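Long-range contact in uncharacterized protein (PDB 5K04), which probably serves as the non-catalytic subunit of the NatB complex, which acetylates the N-termini of proteins: residues N425-F429 with Y448-N453. Residues are numbered along the deposited sequence; the frame is centred on the assembly and turned at random.
Sequences NDLIF and YLTTTN
Leu449 lays its CD2 methyl over the middle of the Phe429 ring, 3.7 Å from the centroid and only 9° off the ring normal, a CH-pi contact made face-on. Its other branch, CD1, sits 3.7 Å from Phe429 CE1. Thr452 comes up obliquely, its CG2 methyl 3.6 Å from Phe429 CD2. Ile428, the next residue back, works with both ends of its branched side chain: CG2 meets Leu449 CD2 at 4.0 Å, while CD1, carried out on a fully extended chain (chi2 180°), comes 3.3 Å from Thr451 OG1. Asn425 adds its CB, which lies beside that of Asn453.

The type I turn from Leu449 to Thr452 places the side chains of those two residues. Leu449 O receives the backbone N of Thr452 at 3.0 Å and also its OG1, in a bond modelled so short that its exact length is doubtful. A chi1 of 51° turns OG1 back toward that carbonyl while CG2 faces the ring.

Lys514 NZ hydrogen-bonds the carbonyl oxygens of Thr450 and Thr452. The contact joins the loop leading into helix 429-434 to the segment between helices 440-445 and 456-485 of this largely helical subunit: helix 456-485 packs on Phe429, Leu449 and Thr452, helix 409-419 on Ile428 and Tyr448, and helix 729-747 on Asp426.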
loop_
_atom_site.group_PDB
_atom_site.type_symbol
_atom_site.label_atom_id
_atom_site.label_comp_id
_atom_site.label_asym_id
_atom_site.label_seq_id
_atom_site.Cartn_x
_atom_site.Cartn_y
_atom_site.Cartn_z
ATOM N N ASN A 425 -12.940 18.568 -11.703
ATOM C CA ASN A 425 -12.904 17.555 -10.649
ATOM C C ASN A 425 -13.902 16.430 -10.896
ATOM O O ASN A 425 -13.801 15.364 -10.276
ATOM C CB ASN A 425 -13.156 18.252 -9.319
ATOM C CG ASN A 425 -12.325 19.525 -9.170
ATOM O OD1 ASN A 425 -11.127 19.551 -9.480
ATOM N ND2 ASN A 425 -12.973 20.594 -8.732
ATOM N N ASP A 426 -14.801 16.663 -11.849
ATOM C CA ASP A 426 -15.852 15.761 -12.299
ATOM C C ASP A 426 -15.306 14.468 -12.912
ATOM O O ASP A 426 -15.995 13.447 -12.909
ATOM C CB ASP A 426 -16.658 16.549 -13.354
ATOM C CG ASP A 426 -18.095 16.311 -13.291
ATOM O OD1 ASP A 426 -18.504 15.136 -13.308
ATOM O OD2 ASP A 426 -18.838 17.312 -13.246
ATOM N N LEU A 427 -14.087 14.505 -13.469
ATOM C CA LEU A 427 -13.677 13.616 -14.553
ATOM C C LEU A 427 -12.626 12.589 -14.149
ATOM O O LEU A 427 -12.177 11.807 -14.999
ATOM C CB LEU A 427 -13.137 14.443 -15.729
ATOM C CG LEU A 427 -14.032 15.567 -16.256
ATOM C CD1 LEU A 427 -13.331 16.325 -17.387
ATOM C CD2 LEU A 427 -15.408 15.027 -16.702
ATOM N N ILE A 428 -12.218 12.570 -12.889
ATOM C CA ILE A 428 -11.161 11.664 -12.453
ATOM C C ILE A 428 -11.716 10.295 -12.055
ATOM O O ILE A 428 -11.190 9.257 -12.467
ATOM C CB ILE A 428 -10.384 12.340 -11.305
ATOM C CG1 ILE A 428 -9.699 13.624 -11.820
ATOM C CG2 ILE A 428 -9.427 11.373 -10.660
ATOM C CD1 ILE A 428 -8.905 14.373 -10.757
ATOM N N PHE A 429 -12.796 10.276 -11.267
ATOM C CA PHE A 429 -13.385 9.020 -10.802
ATOM C C PHE A 429 -13.701 8.026 -11.912
ATOM O O PHE A 429 -13.492 6.819 -11.695
ATOM C CB PHE A 429 -14.665 9.316 -9.996
ATOM C CG PHE A 429 -14.488 9.156 -8.519
ATOM C CD1 PHE A 429 -14.214 7.910 -7.971
ATOM C CD2 PHE A 429 -14.589 10.252 -7.669
ATOM C CE1 PHE A 429 -14.033 7.761 -6.594
ATOM C CE2 PHE A 429 -14.424 10.116 -6.292
ATOM C CZ PHE A 429 -14.147 8.870 -5.754
ATOM N N TYR A 448 -4.918 9.940 -6.045
ATOM C CA TYR A 448 -5.343 10.397 -7.365
ATOM C C TYR A 448 -6.731 11.027 -7.330
ATOM O O TYR A 448 -7.080 11.774 -8.247
ATOM C CB TYR A 448 -5.329 9.235 -8.382
ATOM C CG TYR A 448 -3.970 8.929 -8.979
ATOM C CD1 TYR A 448 -3.447 9.697 -10.024
ATOM C CD2 TYR A 448 -3.209 7.879 -8.495
ATOM C CE1 TYR A 448 -2.190 9.427 -10.571
ATOM C CE2 TYR A 448 -1.956 7.597 -9.016
ATOM C CZ TYR A 448 -1.450 8.369 -10.067
ATOM O OH TYR A 448 -0.215 8.077 -10.573
ATOM N N LEU A 449 -7.524 10.740 -6.297
ATOM C CA LEU A 449 -8.862 11.294 -6.139
ATOM C C LEU A 449 -8.879 12.555 -5.278
ATOM O O LEU A 449 -9.961 13.064 -4.959
ATOM C CB LEU A 449 -9.783 10.237 -5.538
ATOM C CG LEU A 449 -9.875 8.905 -6.299
ATOM C CD1 LEU A 449 -10.511 7.829 -5.418
ATOM C CD2 LEU A 449 -10.680 9.078 -7.604
ATOM N N THR A 450 -7.701 13.073 -4.923
ATOM C CA THR A 450 -7.581 14.212 -4.010
ATOM C C THR A 450 -8.519 15.364 -4.384
ATOM O O THR A 450 -9.207 15.918 -3.519
ATOM C CB THR A 450 -6.120 14.677 -3.998
ATOM O OG1 THR A 450 -5.280 13.632 -3.471
ATOM C CG2 THR A 450 -5.943 15.963 -3.182
ATOM N N THR A 451 -8.568 15.731 -5.668
ATOM C CA THR A 451 -9.297 16.913 -6.134
ATOM C C THR A 451 -10.733 16.620 -6.548
ATOM O O THR A 451 -11.436 17.540 -6.980
ATOM C CB THR A 451 -8.569 17.554 -7.326
ATOM O OG1 THR A 451 -8.554 16.633 -8.427
ATOM C CG2 THR A 451 -7.130 17.917 -6.955
ATOM N N THR A 452 -11.185 15.374 -6.435
ATOM C CA THR A 452 -12.550 15.037 -6.810
ATOM C C THR A 452 -13.553 15.869 -6.012
ATOM O O THR A 452 -13.321 16.225 -4.852
ATOM C CB THR A 452 -12.797 13.537 -6.610
ATOM O OG1 THR A 452 -12.397 13.150 -5.290
ATOM C CG2 THR A 452 -11.983 12.746 -7.632
ATOM N N ASN A 453 -14.692 16.174 -6.668
ATOM C CA ASN A 453 -15.761 17.070 -6.244
ATOM C C ASN A 453 -16.636 16.429 -5.163
ATOM O O ASN A 453 -16.831 15.204 -5.151
ATOM C CB ASN A 453 -16.628 17.453 -7.446
ATOM C CG ASN A 453 -17.135 16.234 -8.217
ATOM O OD1 ASN A 453 -16.360 15.354 -8.610
ATOM N ND2 ASN A 453 -18.458 16.168 -8.415
#